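Local coordinates for protein benzyl alcohol dehydrogenase (Acinetobacter calcoaceticus, PDB 1F8F) that catalyses the NAD-dependent oxidation of aryl alcohols such as benzyl alcohol to the aldehyde, as a zinc-containing alcohol dehydrogenase, at residues A[69-74]-A[83-88]; A[5-10]-A[146-151]. All blocks are in the same frame, centred on the assembly; numbering follows the deposited sequence.

Contact 1. Residues A[69-74]-A[83-88]; sequences GIIEAI and VGDHVV
With CG1 swung beside its own backbone N (chi1 -65°) and the chain extended beyond it, I71 lays its tip along the returning segment, where CD1 touches D85 CB and V87 CG1, each at 3.8 Å. V87 has CG1 likewise beside its N (chi1 -68°), and the two side chains cross at about a right angle, while I71 and D85 run side by side. The other branch of I71, CG2, rests on V83 CA. This is the beta hairpin of strands 66-74 and 86-89 in the GroES-like domain. G69 and V87 form an antiparallel hydrogen-bonded pair, with G69 N to V87 O at 3.2 Å and V87 N to G69 O at 3.1 Å. I70 and H86 follow as a non-hydrogen-bonded pair. I71 N then reaches D85 O at 2.8 Å; the separation of G84 N from I71 O is short, 2.5 Å, and its exact length is doubtful. Beyond this, E72 and A73 both face L35 of strand 33-42 in a classic beta bulge. D85 OD2 is hydrogen-bonded to the backbone N of Q82. The chemistry thus divides in two: the G69-V87 pair and the bond from I71 N to D85 O fix the register, while I71 packs its apolar branches on V87 and D85 CB, so that main-chain polar atoms are paired and the isoleucine covers them on one side.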
loop_
_atom_site.group_PDB
_atom_site.type_symbol
_atom_site.label_atom_id
_atom_site.label_comp_id
_atom_site.label_asym_id
_atom_site.label_seq_id
_atom_site.Cartn_x
_atom_site.Cartn_y
_atom_site.Cartn_z
ATOM N N GLY A 69 13.644 -29.991 15.394
ATOM C CA GLY A 69 13.610 -31.413 15.675
ATOM C C GLY A 69 12.981 -32.211 14.523
ATOM O O GLY A 69 12.968 -31.826 13.367
ATOM N N ILE A 70 12.510 -33.402 14.850
ATOM C CA ILE A 70 11.945 -34.398 13.939
ATOM C C ILE A 70 10.591 -34.866 14.478
ATOM O O ILE A 70 10.398 -35.148 15.668
ATOM C CB ILE A 70 12.835 -35.668 13.868
ATOM C CG1 ILE A 70 14.294 -35.320 13.531
ATOM C CG2 ILE A 70 12.370 -36.691 12.839
ATOM C CD1 ILE A 70 15.261 -36.470 13.653
ATOM N N ILE A 71 9.615 -34.891 13.584
ATOM C CA ILE A 71 8.296 -35.369 14.047
ATOM C C ILE A 71 8.319 -36.876 14.306
ATOM O O ILE A 71 8.583 -37.667 13.433
ATOM C CB ILE A 71 7.177 -35.011 13.081
ATOM C CG1 ILE A 71 6.981 -33.479 12.995
ATOM C CG2 ILE A 71 5.877 -35.652 13.573
ATOM C CD1 ILE A 71 6.138 -33.054 11.823
ATOM N N GLU A 72 7.866 -37.255 15.459
ATOM C CA GLU A 72 7.731 -38.494 16.146
ATOM C C GLU A 72 6.295 -39.007 16.293
ATOM O O GLU A 72 6.066 -40.170 16.654
ATOM C CB GLU A 72 8.221 -38.214 17.592
ATOM C CG GLU A 72 8.081 -39.287 18.614
ATOM C CD GLU A 72 9.112 -40.392 18.691
ATOM O OE1 GLU A 72 10.249 -40.346 18.169
ATOM O OE2 GLU A 72 8.745 -41.386 19.353
ATOM N N ALA A 73 5.330 -38.118 16.171
ATOM C CA ALA A 73 3.919 -38.425 16.281
ATOM C C ALA A 73 3.042 -37.182 16.011
ATOM O O ALA A 73 3.355 -36.095 16.492
ATOM C CB ALA A 73 3.594 -39.023 17.645
ATOM N N ILE A 74 1.998 -37.376 15.210
ATOM C CA ILE A 74 1.053 -36.333 14.851
ATOM C C ILE A 74 -0.313 -36.634 15.447
ATOM O O ILE A 74 -0.558 -37.807 15.670
ATOM C CB ILE A 74 0.825 -36.233 13.332
ATOM C CG1 ILE A 74 0.445 -37.605 12.776
ATOM C CG2 ILE A 74 2.043 -35.649 12.650
ATOM C CD1 ILE A 74 0.204 -37.584 11.281
ATOM N N VAL A 83 5.089 -37.951 10.208
ATOM C CA VAL A 83 6.140 -38.528 11.044
ATOM C C VAL A 83 7.464 -38.514 10.317
ATOM O O VAL A 83 7.483 -38.934 9.150
ATOM C CB VAL A 83 5.768 -39.968 11.447
ATOM C CG1 VAL A 83 6.868 -40.662 12.250
ATOM C CG2 VAL A 83 4.478 -39.955 12.246
ATOM N N GLY A 84 8.523 -37.962 10.915
ATOM C CA GLY A 84 9.783 -37.881 10.156
ATOM C C GLY A 84 10.080 -36.532 9.530
ATOM O O GLY A 84 11.250 -36.290 9.153
ATOM N N ASP A 85 9.110 -35.631 9.336
ATOM C CA ASP A 85 9.456 -34.302 8.831
ATOM C C ASP A 85 10.391 -33.624 9.840
ATOM O O ASP A 85 10.345 -33.885 11.037
ATOM C CB ASP A 85 8.213 -33.437 8.626
ATOM C CG ASP A 85 7.340 -33.844 7.453
ATOM O OD1 ASP A 85 7.844 -34.446 6.478
ATOM O OD2 ASP A 85 6.117 -33.583 7.419
ATOM N N HIS A 86 11.257 -32.788 9.364
ATOM C CA HIS A 86 12.179 -31.897 10.035
ATOM C C HIS A 86 11.446 -30.562 10.247
ATOM O O HIS A 86 10.927 -30.056 9.226
ATOM C CB HIS A 86 13.381 -31.584 9.135
ATOM C CG HIS A 86 14.368 -32.717 9.045
ATOM N ND1 HIS A 86 15.705 -32.513 8.750
ATOM C CD2 HIS A 86 14.226 -34.060 9.255
ATOM C CE1 HIS A 86 16.323 -33.687 8.756
ATOM N NE2 HIS A 86 15.453 -34.641 9.071
ATOM N N VAL A 87 11.366 -29.987 11.423
ATOM C CA VAL A 87 10.617 -28.785 11.696
ATOM C C VAL A 87 11.309 -27.745 12.592
ATOM O O VAL A 87 12.255 -27.945 13.374
ATOM C CB VAL A 87 9.259 -29.124 12.384
ATOM C CG1 VAL A 87 8.242 -29.863 11.485
ATOM C CG2 VAL A 87 9.513 -30.020 13.602
ATOM N N VAL A 88 10.761 -26.522 12.402
ATOM C CA VAL A 88 11.163 -25.355 13.223
ATOM C C VAL A 88 9.957 -24.926 14.055
ATOM O O VAL A 88 8.835 -24.940 13.518
ATOM C CB VAL A 88 11.732 -24.264 12.301
ATOM C CG1 VAL A 88 11.877 -22.982 13.149
ATOM C CG2 VAL A 88 13.107 -24.632 11.735
#

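Contact 2. Residues A[5-10]-A[146-151]; sequences KDIIAA and ATYALS
The ring of Y148 carries the aliphatic chain of K5 over one face, with CD 4.0 Å from the ring centroid and only 2° off the normal, a CH-pi contact. The contact joins the N-terminal two-stranded antiparallel sheet, in which strand 5-11 pairs with 20-26, to the start of strand 148-152, part of the mixed sheet of the GroES-like domain. K5 CE follows over the same face toward the hydroxyl end, and bends at chi3 and chi4 bring NZ to 3.5 Å from Y148 OH, a weak hydrogen bond. I7 CG2 approaches the ring obliquely, near CD1, and packs against Y148 CB at 3.6 Å. The backbones meet at a single bridge between A9 and A146, which includes a weak but straight bond from T147 N to I8 O at 3.3 Å (165°); the backbone pairing of A10 with F145 lies beside it. The T147 and I7 side chains run antiparallel alongside one another. With OG1 set between its backbone N and carbonyl carbon (chi1 54°), T147 brings that oxygen to 3.4 Å from I7 CB. I7 CD1 touches A146 CB, while CG2 is the branch that meets Y148, so one isoleucine spans the bridge residue and the tyrosine. At the polar end, E72 gathers both partners, taking a weak hydrogen bond from Y148 OH and forming a long, weak ion pair with K5 NZ; its charge probably helps to keep the amine beside the tyrosine hydroxyl. At the other end, the methyls of A9 and A146 meet closely, CB to CB at 3.5 Å.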
loop_
_atom_site.group_PDB
_atom_site.type_symbol
_atom_site.label_atom_id
_atom_site.label_comp_id
_atom_site.label_asym_id
_atom_site.label_seq_id
_atom_site.Cartn_x
_atom_site.Cartn_y
_atom_site.Cartn_z
ATOM N N LYS A 5 5.377 -40.958 27.782
ATOM C CA LYS A 5 6.824 -41.078 27.633
ATOM C C LYS A 5 7.660 -40.328 28.661
ATOM O O LYS A 5 7.269 -39.246 29.143
ATOM C CB LYS A 5 7.135 -40.511 26.233
ATOM C CG LYS A 5 8.466 -40.771 25.587
ATOM C CD LYS A 5 8.660 -40.098 24.252
ATOM C CE LYS A 5 8.521 -40.975 23.039
ATOM N NZ LYS A 5 9.738 -41.650 22.522
ATOM N N ASP A 6 8.820 -40.885 29.059
ATOM C CA ASP A 6 9.711 -40.189 29.993
ATOM C C ASP A 6 10.800 -39.441 29.209
ATOM O O ASP A 6 11.274 -39.897 28.164
ATOM C CB ASP A 6 10.443 -41.028 31.026
ATOM C CG ASP A 6 9.669 -41.882 31.998
ATOM O OD1 ASP A 6 9.343 -43.034 31.630
ATOM O OD2 ASP A 6 9.431 -41.441 33.145
ATOM N N ILE A 7 11.150 -38.252 29.721
ATOM C CA ILE A 7 12.152 -37.379 29.122
ATOM C C ILE A 7 13.011 -36.573 30.115
ATOM O O ILE A 7 12.629 -36.384 31.285
ATOM C CB ILE A 7 11.422 -36.287 28.277
ATOM C CG1 ILE A 7 10.593 -35.366 29.179
ATOM C CG2 ILE A 7 10.510 -36.822 27.176
ATOM C CD1 ILE A 7 10.178 -34.057 28.558
ATOM N N ILE A 8 14.060 -35.884 29.605
ATOM C CA ILE A 8 14.897 -34.977 30.380
ATOM C C ILE A 8 14.611 -33.530 29.978
ATOM O O ILE A 8 14.625 -33.254 28.776
ATOM C CB ILE A 8 16.419 -35.227 30.123
ATOM C CG1 ILE A 8 16.887 -36.658 30.415
ATOM C CG2 ILE A 8 17.281 -34.194 30.858
ATOM C CD1 ILE A 8 16.529 -37.247 31.769
ATOM N N ALA A 9 14.381 -32.585 30.865
ATOM C CA ALA A 9 14.152 -31.201 30.445
ATOM C C ALA A 9 14.797 -30.256 31.433
ATOM O O ALA A 9 14.745 -30.594 32.599
ATOM C CB ALA A 9 12.669 -30.845 30.371
ATOM N N ALA A 10 15.248 -29.102 31.032
ATOM C CA ALA A 10 15.820 -28.118 31.918
ATOM C C ALA A 10 14.732 -27.288 32.589
ATOM O O ALA A 10 14.029 -26.525 31.907
ATOM C CB ALA A 10 16.747 -27.200 31.110
ATOM N N ALA A 146 14.072 -29.327 26.061
ATOM C CA ALA A 146 13.883 -30.710 26.311
ATOM C C ALA A 146 14.050 -31.636 25.101
ATOM O O ALA A 146 13.979 -31.321 23.930
ATOM C CB ALA A 146 12.508 -31.064 26.887
ATOM N N THR A 147 14.228 -32.933 25.472
ATOM C CA THR A 147 14.401 -33.954 24.471
ATOM C C THR A 147 13.085 -34.106 23.733
ATOM O O THR A 147 13.139 -34.715 22.670
ATOM C CB THR A 147 14.846 -35.338 25.019
ATOM O OG1 THR A 147 13.927 -35.770 26.037
ATOM C CG2 THR A 147 16.252 -35.316 25.615
ATOM N N TYR A 148 11.924 -33.822 24.300
ATOM C CA TYR A 148 10.682 -33.984 23.554
ATOM C C TYR A 148 9.804 -32.750 23.764
ATOM O O TYR A 148 9.808 -32.161 24.840
ATOM C CB TYR A 148 9.933 -35.279 23.940
ATOM C CG TYR A 148 10.498 -36.447 23.137
ATOM C CD1 TYR A 148 11.604 -37.210 23.561
ATOM C CD2 TYR A 148 9.888 -36.790 21.943
ATOM C CE1 TYR A 148 12.059 -38.241 22.769
ATOM C CE2 TYR A 148 10.341 -37.822 21.170
ATOM C CZ TYR A 148 11.445 -38.551 21.587
ATOM O OH TYR A 148 11.861 -39.570 20.746
ATOM N N ALA A 149 9.127 -32.319 22.680
ATOM C CA ALA A 149 8.251 -31.179 22.767
ATOM C C ALA A 149 6.909 -31.439 22.077
ATOM O O ALA A 149 6.816 -32.082 21.019
ATOM C CB ALA A 149 8.884 -29.953 22.074
ATOM N N LEU A 150 5.875 -30.846 22.670
ATOM C CA LEU A 150 4.563 -30.887 22.040
ATOM C C LEU A 150 4.205 -29.495 21.496
ATOM O O LEU A 150 4.122 -28.511 22.251
ATOM C CB LEU A 150 3.544 -31.293 23.102
ATOM C CG LEU A 150 2.150 -31.651 22.573
ATOM C CD1 LEU A 150 2.139 -33.088 22.094
ATOM C CD2 LEU A 150 1.079 -31.392 23.629
ATOM N N SER A 151 3.904 -29.410 20.208
ATOM C CA SER A 151 3.531 -28.106 19.644
ATOM C C SER A 151 2.171 -28.188 18.979
ATOM O O SER A 151 1.516 -29.236 19.134
ATOM C CB SER A 151 4.664 -27.704 18.682
ATOM O OG SER A 151 4.809 -28.796 17.754
#

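Overall arrangement
Short-range and long-range pairing are both represented here, 14 Å apart between centres on the same side of the chain's centre. Contact 1 closes a hairpin within the mixed sheet; contact 2 brings residues 136 positions apart together and fastens the N-terminal strand onto that same sheet. Both are partly buried, yet regular main-chain bonds dominate contact 1, whereas contact 2 relies on side chains, a lysine lying over a tyrosine, and one bridge. Strand 33-42 borders both, pairing with 66-74 and with 148-152. E72 of contact 1 ties them directly, OE1 lying 3.1 Å from Y148 OH and OE2 3.3 Å from K5 NZ.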